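Short chain alcohol dehydrogenase-related dehydrogenase (Sinorhizobium meliloti, PDB 3TPC) probably acts as an oxidoreductase of the short-chain dehydrogenase/reductase family, though its substrate has not been established. Local coordinates at residues V188-P193 with G243-L248. Numbering follows the deposited sequence.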
ATOM      1  N   VAL D 188     -15.796   0.194  10.601  1.00 21.22           N
ATOM      2  CA  VAL D 188     -15.499   1.343   9.799  1.00 20.03           C
ATOM      3  C   VAL D 188     -14.734   0.807   8.633  1.00 20.60           C
ATOM      4  O   VAL D 188     -13.672   0.190   8.835  1.00 19.47           O
ATOM      5  CB  VAL D 188     -14.604   2.371  10.517  1.00 20.60           C
ATOM      6  CG1 VAL D 188     -14.495   3.637   9.666  1.00 15.31           C
ATOM      7  CG2 VAL D 188     -15.139   2.696  11.899  1.00 19.43           C
ATOM      8  N   VAL D 189     -15.283   1.065   7.429  1.00 19.43           N
ATOM      9  CA  VAL D 189     -14.819   0.546   6.169  1.00 19.83           C
ATOM     10  C   VAL D 189     -14.927   1.713   5.217  1.00 20.02           C
ATOM     11  O   VAL D 189     -15.820   2.499   5.386  1.00 21.40           O
ATOM     12  CB  VAL D 189     -15.715  -0.621   5.674  1.00 19.69           C
ATOM     13  CG1 VAL D 189     -15.229  -1.195   4.314  1.00 19.86           C
ATOM     14  CG2 VAL D 189     -15.707  -1.722   6.675  1.00 22.48           C
ATOM     15  N   THR D 190     -14.001   1.837   4.265  1.00 20.52           N
ATOM     16  CA  THR D 190     -13.934   2.912   3.284  1.00 21.00           C
ATOM     17  C   THR D 190     -13.885   2.271   1.900  1.00 21.18           C
ATOM     18  O   THR D 190     -13.209   1.242   1.707  1.00 21.11           O
ATOM     19  CB  THR D 190     -12.673   3.804   3.472  1.00 21.59           C
ATOM     20  OG1 THR D 190     -12.748   4.455   4.748  1.00 23.67           O
ATOM     21  CG2 THR D 190     -12.582   4.906   2.404  1.00 20.47           C
ATOM     22  N   ILE D 191     -14.686   2.819   0.983  1.00 20.61           N
ATOM     23  CA  ILE D 191     -14.640   2.437  -0.417  1.00 20.51           C
ATOM     24  C   ILE D 191     -13.891   3.487  -1.189  1.00 20.55           C
ATOM     25  O   ILE D 191     -14.181   4.678  -1.050  1.00 20.53           O
ATOM     26  CB  ILE D 191     -16.101   2.392  -1.082  1.00 20.71           C
ATOM     27  CG1 ILE D 191     -16.969   1.299  -0.497  1.00 20.35           C
ATOM     28  CG2 ILE D 191     -15.986   2.079  -2.572  1.00 17.78           C
ATOM     29  CD1 ILE D 191     -18.503   1.437  -0.859  1.00 17.67           C
ATOM     30  N   ALA D 192     -13.011   3.070  -2.076  1.00 20.71           N
ATOM     31  CA  ALA D 192     -12.364   4.042  -2.928  1.00 21.12           C
ATOM     32  C   ALA D 192     -12.858   3.829  -4.336  1.00 21.47           C
ATOM     33  O   ALA D 192     -12.376   2.934  -5.031  1.00 22.37           O
ATOM     34  CB  ALA D 192     -10.859   3.882  -2.857  1.00 21.26           C
ATOM     35  N   PRO D 193     -13.867   4.596  -4.755  1.00 22.66           N
ATOM     36  CA  PRO D 193     -14.439   4.424  -6.094  1.00 23.31           C
ATOM     37  C   PRO D 193     -13.539   4.994  -7.170  1.00 24.06           C
ATOM     38  O   PRO D 193     -12.787   5.894  -6.892  1.00 23.97           O
ATOM     39  CB  PRO D 193     -15.717   5.278  -6.034  1.00 22.56           C
ATOM     40  CG  PRO D 193     -15.463   6.261  -4.945  1.00 22.81           C
ATOM     41  CD  PRO D 193     -14.689   5.520  -3.932  1.00 22.78           C
ATOM     42  N   GLY D 243     -11.977  -2.014   8.946  1.00 22.10           N
ATOM     43  CA  GLY D 243     -10.654  -1.329   8.875  1.00 23.75           C
ATOM     44  C   GLY D 243     -10.009  -1.275   7.487  1.00 25.09           C
ATOM     45  O   GLY D 243      -8.776  -1.085   7.386  1.00 25.94           O
ATOM     46  N   GLU D 244     -10.802  -1.447   6.421  1.00 24.10           N
ATOM     47  CA  GLU D 244     -10.188  -1.586   5.071  1.00 24.32           C
ATOM     48  C   GLU D 244     -10.709  -0.609   4.036  1.00 23.02           C
ATOM     49  O   GLU D 244     -11.765  -0.004   4.202  1.00 21.35           O
ATOM     50  CB  GLU D 244     -10.327  -3.043   4.593  1.00 25.16           C
ATOM     51  CG  GLU D 244     -10.273  -3.334   3.091  1.00 28.09           C
ATOM     52  CD  GLU D 244      -8.865  -3.529   2.502  1.00 29.64           C
ATOM     53  OE1 GLU D 244      -7.966  -2.722   2.815  1.00 34.53           O
ATOM     54  OE2 GLU D 244      -8.647  -4.462   1.683  1.00 30.24           O
ATOM     55  N   VAL D 245      -9.893  -0.410   3.007  1.00 22.36           N
ATOM     56  CA  VAL D 245     -10.198   0.436   1.902  1.00 21.86           C
ATOM     57  C   VAL D 245     -10.373  -0.459   0.666  1.00 21.96           C
ATOM     58  O   VAL D 245      -9.439  -1.127   0.240  1.00 19.42           O
ATOM     59  CB  VAL D 245      -9.060   1.437   1.647  1.00 23.28           C
ATOM     60  CG1 VAL D 245      -9.420   2.350   0.492  1.00 21.64           C
ATOM     61  CG2 VAL D 245      -8.802   2.293   2.911  1.00 23.40           C
ATOM     62  N   ILE D 246     -11.578  -0.461   0.094  1.00 20.38           N
ATOM     63  CA  ILE D 246     -11.810  -1.284  -1.068  1.00 19.32           C
ATOM     64  C   ILE D 246     -11.842  -0.426  -2.280  1.00 19.85           C
ATOM     65  O   ILE D 246     -12.647   0.516  -2.339  1.00 21.55           O
ATOM     66  CB  ILE D 246     -13.117  -2.046  -0.936  1.00 19.18           C
ATOM     67  CG1 ILE D 246     -13.082  -2.840   0.376  1.00 20.15           C
ATOM     68  CG2 ILE D 246     -13.315  -3.012  -2.133  1.00 15.80           C
ATOM     69  CD1 ILE D 246     -14.419  -3.347   0.872  1.00 19.41           C
ATOM     70  N   ARG D 247     -10.975  -0.716  -3.245  1.00 19.26           N
ATOM     71  CA  ARG D 247     -11.031  -0.022  -4.542  1.00 20.32           C
ATOM     72  C   ARG D 247     -12.216  -0.575  -5.339  1.00 20.61           C
ATOM     73  O   ARG D 247     -12.405  -1.804  -5.464  1.00 17.91           O
ATOM     74  CB  ARG D 247      -9.737  -0.131  -5.378  1.00 20.76           C
ATOM     75  CG  ARG D 247      -8.409   0.363  -4.647  1.00 23.89           C
ATOM     76  CD  ARG D 247      -7.152   0.107  -5.506  1.00 24.97           C
ATOM     77  NE  ARG D 247      -7.265   0.763  -6.814  1.00 27.89           N
ATOM     78  CZ  ARG D 247      -6.553   1.819  -7.196  1.00 28.02           C
ATOM     79  NH1 ARG D 247      -5.632   2.320  -6.383  1.00 28.40           N
ATOM     80  NH2 ARG D 247      -6.734   2.350  -8.405  1.00 26.11           N
ATOM     81  N   LEU D 248     -13.025   0.349  -5.851  1.00 19.41           N
ATOM     82  CA  LEU D 248     -14.178  -0.055  -6.682  1.00 19.82           C
ATOM     83  C   LEU D 248     -14.054   0.636  -8.021  1.00 18.89           C
ATOM     84  O   LEU D 248     -14.614   1.740  -8.212  1.00 18.08           O
ATOM     85  CB  LEU D 248     -15.488   0.325  -5.979  1.00 19.66           C
ATOM     86  CG  LEU D 248     -16.714  -0.318  -6.606  1.00 22.15           C
ATOM     87  CD1 LEU D 248     -16.597  -1.840  -6.698  1.00 17.38           C
ATOM     88  CD2 LEU D 248     -17.981   0.135  -5.876  1.00 21.96           C
TER
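Thr190 to Pro193 pair in parallel register with Val245 to Leu248, joining the last two strands of the short-chain dehydrogenase Rossmann fold at an edge of its seven-stranded sheet, with strand axes 4.4 Å apart and turned by 24°. Thr190 and Ala192 each use N and O on this seam: Thr190 N donates to Glu244 O and Thr190 O accepts from Ile246 N, then Ala192 N meets Ile246 O and Ala192 O takes Leu248 N at 2.8 Å. Ile191, between them, bonds through its backbone to Asn147 and Ala149, at the end of strand 143-148. Gly243, whose positive phi suits glycine, opens the ladder by giving its N to Val188 O (2.8 Å). Aliphatic side chains fill one face, the beta-branched Val189, Ile191 and Ile246 being at home in extended chain: Val189 CG1 lies 4.1 Å from Ile246 CD1, and Ile191 runs alongside Leu248, its CG2 3.9 Å from Leu248 CB. With Ile191 CG1 beside the backbone N (chi1 -66°), CG2 falls anti to that N; the side chain also packs on helix 225-237. On the other face, where Thr190 and Val245 pack on helix 161-181, the small Ala192 admits Val245, CB to CG1 4.0 Å. The outer edge meets the second subunit, where Glu244 OE2 accepts from Arg247 N of that chain and the exchange is reciprocated, while within this chain the Arg247 guanidinium is salt-bridged to Asp249 and Asp155. Glu244 OE1 bends back to its neighbour, taking a weak hydrogen bond from Val245 N at 3.0 Å.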